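PDB 3EB7: insecticidal Delta-Endotoxin Cry8Ea1, which is toxic to the soil-dwelling larvae of Holotrichia parallela, probably by binding gut-cell receptors and opening pores in the membrane, as other three-domain Cry toxins do. Local coordinates for residues Q497-R502 with F553-A558. Sequence-based numbering, arbitrary orientation.
Sequences QKYRVR and FTFNQA
Tyr499 and Phe553 face each other as an antiparallel hydrogen-bonded pair, a single bridge. Tyr499 N gives its hydrogen to Phe553 O at 2.9 Å, the straighter of the two bonds; the return bond, from Phe553 N to Tyr499 O, is more bent at 142°. Phe553 O also receives a CA-H...O contact from Lys498 CA, 3.5 Å away. Two residues from the bridge on each chain, a water links the backbones where no direct bond joins them: it donates to Gln497 O at 2.6 Å and accepts from Phe555 N at 3.1 Å.

The aromatic contacts lie on the inner side. Phe555 turns its edge toward the face of Tyr499 in an offset edge-to-face pair, planes at 61°, with Phe555 CE1 3.6 Å from Tyr499 CD1. Phe553 has CG between its backbone N and carbonyl carbon (chi1 65°), which swings the ring back alongside the strand although its CB points away. Val501 CG2 then meets the edge of that ring, 3.5 Å from Phe553 CE2, while Phe553 CE1 lies over a face of Phe555 near its rim. On the solvent side, the bent Lys498 side chain runs obliquely to that of Thr554, Lys498 CD lying close to Thr554 CG2.

Both segments belong to the C-terminal domain, a two-sheet beta sandwich in this toxin family. Strand 498-507 pairs with 578-588 through Lys498 with Val588, Arg500 with Ile586 and Arg502 with Glu584, whereas the loop of 553-558 leads into strand 559-567 of the other sheet. Phe555 touches Leu489, Ile491 and Leu562 there as well as Tyr499, so its ring sits between the two layers.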
ATOM      1  N   GLN A 497      -2.859   7.722  30.480  1.00 30.43           N
ATOM      2  CA  GLN A 497      -2.619   6.393  29.941  1.00 29.37           C
ATOM      3  C   GLN A 497      -1.119   6.166  29.730  1.00 29.61           C
ATOM      4  O   GLN A 497      -0.437   6.969  29.066  1.00 28.81           O
ATOM      5  CB  GLN A 497      -3.355   6.256  28.610  1.00 29.23           C
ATOM      6  CG  GLN A 497      -3.061   4.998  27.837  1.00 28.12           C
ATOM      7  CD  GLN A 497      -3.649   3.821  28.508  1.00 28.98           C
ATOM      8  OE1 GLN A 497      -4.788   3.875  28.937  1.00 29.89           O
ATOM      9  NE2 GLN A 497      -2.875   2.738  28.633  1.00 29.09           N
ATOM     10  N   LYS A 498      -0.607   5.079  30.312  1.00 29.76           N
ATOM     11  CA  LYS A 498       0.770   4.626  30.037  1.00 29.75           C
ATOM     12  C   LYS A 498       0.900   3.890  28.693  1.00 28.35           C
ATOM     13  O   LYS A 498      -0.005   3.171  28.260  1.00 27.45           O
ATOM     14  CB  LYS A 498       1.268   3.685  31.142  1.00 30.61           C
ATOM     15  CG  LYS A 498       1.176   4.234  32.533  1.00 33.44           C
ATOM     16  CD  LYS A 498       2.111   5.396  32.704  1.00 38.76           C
ATOM     17  CE  LYS A 498       2.714   5.379  34.110  1.00 43.49           C
ATOM     18  NZ  LYS A 498       1.842   4.581  35.059  1.00 42.78           N
ATOM     19  N   TYR A 499       2.056   4.060  28.079  1.00 27.56           N
ATOM     20  CA  TYR A 499       2.401   3.398  26.852  1.00 27.14           C
ATOM     21  C   TYR A 499       3.818   2.867  27.005  1.00 27.26           C
ATOM     22  O   TYR A 499       4.656   3.471  27.678  1.00 27.61           O
ATOM     23  CB  TYR A 499       2.385   4.387  25.669  1.00 26.67           C
ATOM     24  CG  TYR A 499       1.019   4.928  25.300  1.00 26.38           C
ATOM     25  CD1 TYR A 499       0.577   6.153  25.814  1.00 24.79           C
ATOM     26  CD2 TYR A 499       0.163   4.207  24.454  1.00 24.85           C
ATOM     27  CE1 TYR A 499      -0.691   6.654  25.508  1.00 24.79           C
ATOM     28  CE2 TYR A 499      -1.105   4.691  24.136  1.00 27.77           C
ATOM     29  CZ  TYR A 499      -1.526   5.925  24.667  1.00 26.89           C
ATOM     30  OH  TYR A 499      -2.767   6.421  24.342  1.00 25.69           O
ATOM     31  N   ARG A 500       4.085   1.741  26.366  1.00 26.69           N
ATOM     32  CA  ARG A 500       5.451   1.364  26.077  1.00 26.22           C
ATOM     33  C   ARG A 500       5.552   1.302  24.567  1.00 26.44           C
ATOM     34  O   ARG A 500       4.531   1.282  23.867  1.00 26.34           O
ATOM     35  CB  ARG A 500       5.833   0.040  26.726  1.00 25.45           C
ATOM     36  CG  ARG A 500       5.164  -1.154  26.129  1.00 23.95           C
ATOM     37  CD  ARG A 500       5.360  -2.399  26.953  1.00 23.46           C
ATOM     38  NE  ARG A 500       5.037  -3.621  26.225  1.00 22.17           N
ATOM     39  CZ  ARG A 500       5.727  -4.082  25.178  1.00 26.42           C
ATOM     40  NH1 ARG A 500       6.787  -3.418  24.695  1.00 26.94           N
ATOM     41  NH2 ARG A 500       5.359  -5.218  24.598  1.00 23.81           N
ATOM     42  N   VAL A 501       6.790   1.247  24.099  1.00 26.42           N
ATOM     43  CA  VAL A 501       7.169   1.410  22.719  1.00 27.17           C
ATOM     44  C   VAL A 501       8.011   0.219  22.280  1.00 27.31           C
ATOM     45  O   VAL A 501       8.878  -0.247  23.015  1.00 27.89           O
ATOM     46  CB  VAL A 501       8.056   2.705  22.564  1.00 27.66           C
ATOM     47  CG1 VAL A 501       8.865   2.699  21.288  1.00 29.14           C
ATOM     48  CG2 VAL A 501       7.195   3.953  22.612  1.00 27.67           C
ATOM     49  N   ARG A 502       7.777  -0.256  21.056  1.00 26.80           N
ATOM     50  CA  ARG A 502       8.736  -1.117  20.395  1.00 26.00           C
ATOM     51  C   ARG A 502       8.938  -0.615  18.982  1.00 25.60           C
ATOM     52  O   ARG A 502       8.026  -0.059  18.375  1.00 26.02           O
ATOM     53  CB  ARG A 502       8.335  -2.592  20.440  1.00 26.27           C
ATOM     54  CG  ARG A 502       6.907  -2.870  20.045  1.00 26.11           C
ATOM     55  CD  ARG A 502       6.706  -4.344  19.861  1.00 26.06           C
ATOM     56  NE  ARG A 502       5.493  -4.523  19.114  1.00 28.12           N
ATOM     57  CZ  ARG A 502       4.540  -5.407  19.386  1.00 28.06           C
ATOM     58  NH1 ARG A 502       4.698  -6.266  20.375  1.00 27.05           N
ATOM     59  NH2 ARG A 502       3.448  -5.449  18.623  1.00 23.87           N
ATOM     60  N   PHE A 553       5.801   5.072  29.856  1.00 27.01           N
ATOM     61  CA  PHE A 553       5.850   6.509  30.033  1.00 25.74           C
ATOM     62  C   PHE A 553       4.468   7.025  29.647  1.00 25.89           C
ATOM     63  O   PHE A 553       3.653   6.283  29.084  1.00 25.82           O
ATOM     64  CB  PHE A 553       6.906   7.133  29.136  1.00 25.67           C
ATOM     65  CG  PHE A 553       6.606   7.003  27.632  1.00 27.32           C
ATOM     66  CD1 PHE A 553       5.861   7.972  26.962  1.00 26.15           C
ATOM     67  CD2 PHE A 553       7.081   5.918  26.899  1.00 23.69           C
ATOM     68  CE1 PHE A 553       5.595   7.843  25.601  1.00 26.73           C
ATOM     69  CE2 PHE A 553       6.817   5.800  25.576  1.00 25.15           C
ATOM     70  CZ  PHE A 553       6.068   6.759  24.923  1.00 26.89           C
ATOM     71  N   THR A 554       4.208   8.288  29.967  1.00 25.46           N
ATOM     72  CA  THR A 554       3.018   8.989  29.514  1.00 25.66           C
ATOM     73  C   THR A 554       3.416  10.153  28.585  1.00 25.14           C
ATOM     74  O   THR A 554       4.529  10.671  28.669  1.00 24.29           O
ATOM     75  CB  THR A 554       2.220   9.551  30.704  1.00 25.44           C
ATOM     76  OG1 THR A 554       3.083  10.393  31.462  1.00 26.32           O
ATOM     77  CG2 THR A 554       1.725   8.432  31.597  1.00 25.14           C
ATOM     78  N   PHE A 555       2.504  10.557  27.708  1.00 25.28           N
ATOM     79  CA  PHE A 555       2.661  11.819  27.015  1.00 27.42           C
ATOM     80  C   PHE A 555       2.373  13.024  27.923  1.00 28.51           C
ATOM     81  O   PHE A 555       1.619  12.931  28.866  1.00 30.42           O
ATOM     82  CB  PHE A 555       1.801  11.834  25.746  1.00 27.06           C
ATOM     83  CG  PHE A 555       2.260  10.842  24.720  1.00 26.98           C
ATOM     84  CD1 PHE A 555       1.630   9.605  24.604  1.00 26.38           C
ATOM     85  CD2 PHE A 555       3.339  11.130  23.913  1.00 24.74           C
ATOM     86  CE1 PHE A 555       2.066   8.678  23.694  1.00 25.82           C
ATOM     87  CE2 PHE A 555       3.778  10.227  22.997  1.00 26.06           C
ATOM     88  CZ  PHE A 555       3.147   8.984  22.881  1.00 26.04           C
ATOM     89  N   ASN A 556       2.965  14.158  27.610  1.00 30.35           N
ATOM     90  CA  ASN A 556       2.798  15.386  28.350  1.00 31.17           C
ATOM     91  C   ASN A 556       1.477  16.084  27.979  1.00 31.97           C
ATOM     92  O   ASN A 556       0.766  16.628  28.847  1.00 31.54           O
ATOM     93  CB  ASN A 556       3.977  16.323  28.055  1.00 30.93           C
ATOM     94  CG  ASN A 556       5.326  15.759  28.503  1.00 32.53           C
ATOM     95  OD1 ASN A 556       5.401  14.958  29.428  1.00 33.76           O
ATOM     96  ND2 ASN A 556       6.406  16.214  27.859  1.00 33.49           N
ATOM     97  N   GLN A 557       1.156  16.095  26.688  1.00 31.61           N
ATOM     98  CA  GLN A 557      -0.040  16.795  26.243  1.00 31.88           C
ATOM     99  C   GLN A 557      -0.640  16.148  25.011  1.00 31.81           C
ATOM    100  O   GLN A 557      -0.074  15.161  24.495  1.00 31.31           O
ATOM    101  CB  GLN A 557       0.220  18.295  26.050  1.00 31.96           C
ATOM    102  CG  GLN A 557       0.841  18.688  24.771  1.00 35.29           C
ATOM    103  CD  GLN A 557       2.344  18.750  24.819  1.00 41.72           C
ATOM    104  OE1 GLN A 557       3.003  17.840  25.319  1.00 43.70           O
ATOM    105  NE2 GLN A 557       2.909  19.828  24.269  1.00 42.30           N
ATOM    106  N   ALA A 558      -1.791  16.691  24.575  1.00 31.51           N
ATOM    107  CA  ALA A 558      -2.572  16.142  23.467  1.00 30.79           C
ATOM    108  C   ALA A 558      -1.775  16.187  22.153  1.00 30.37           C
ATOM    109  O   ALA A 558      -1.841  15.273  21.343  1.00 30.11           O
ATOM    110  CB  ALA A 558      -3.896  16.869  23.346  1.00 30.81           C
TER
HETATM  111  O   HOH W   1      -0.287   9.366  28.104  1.00 20.64           O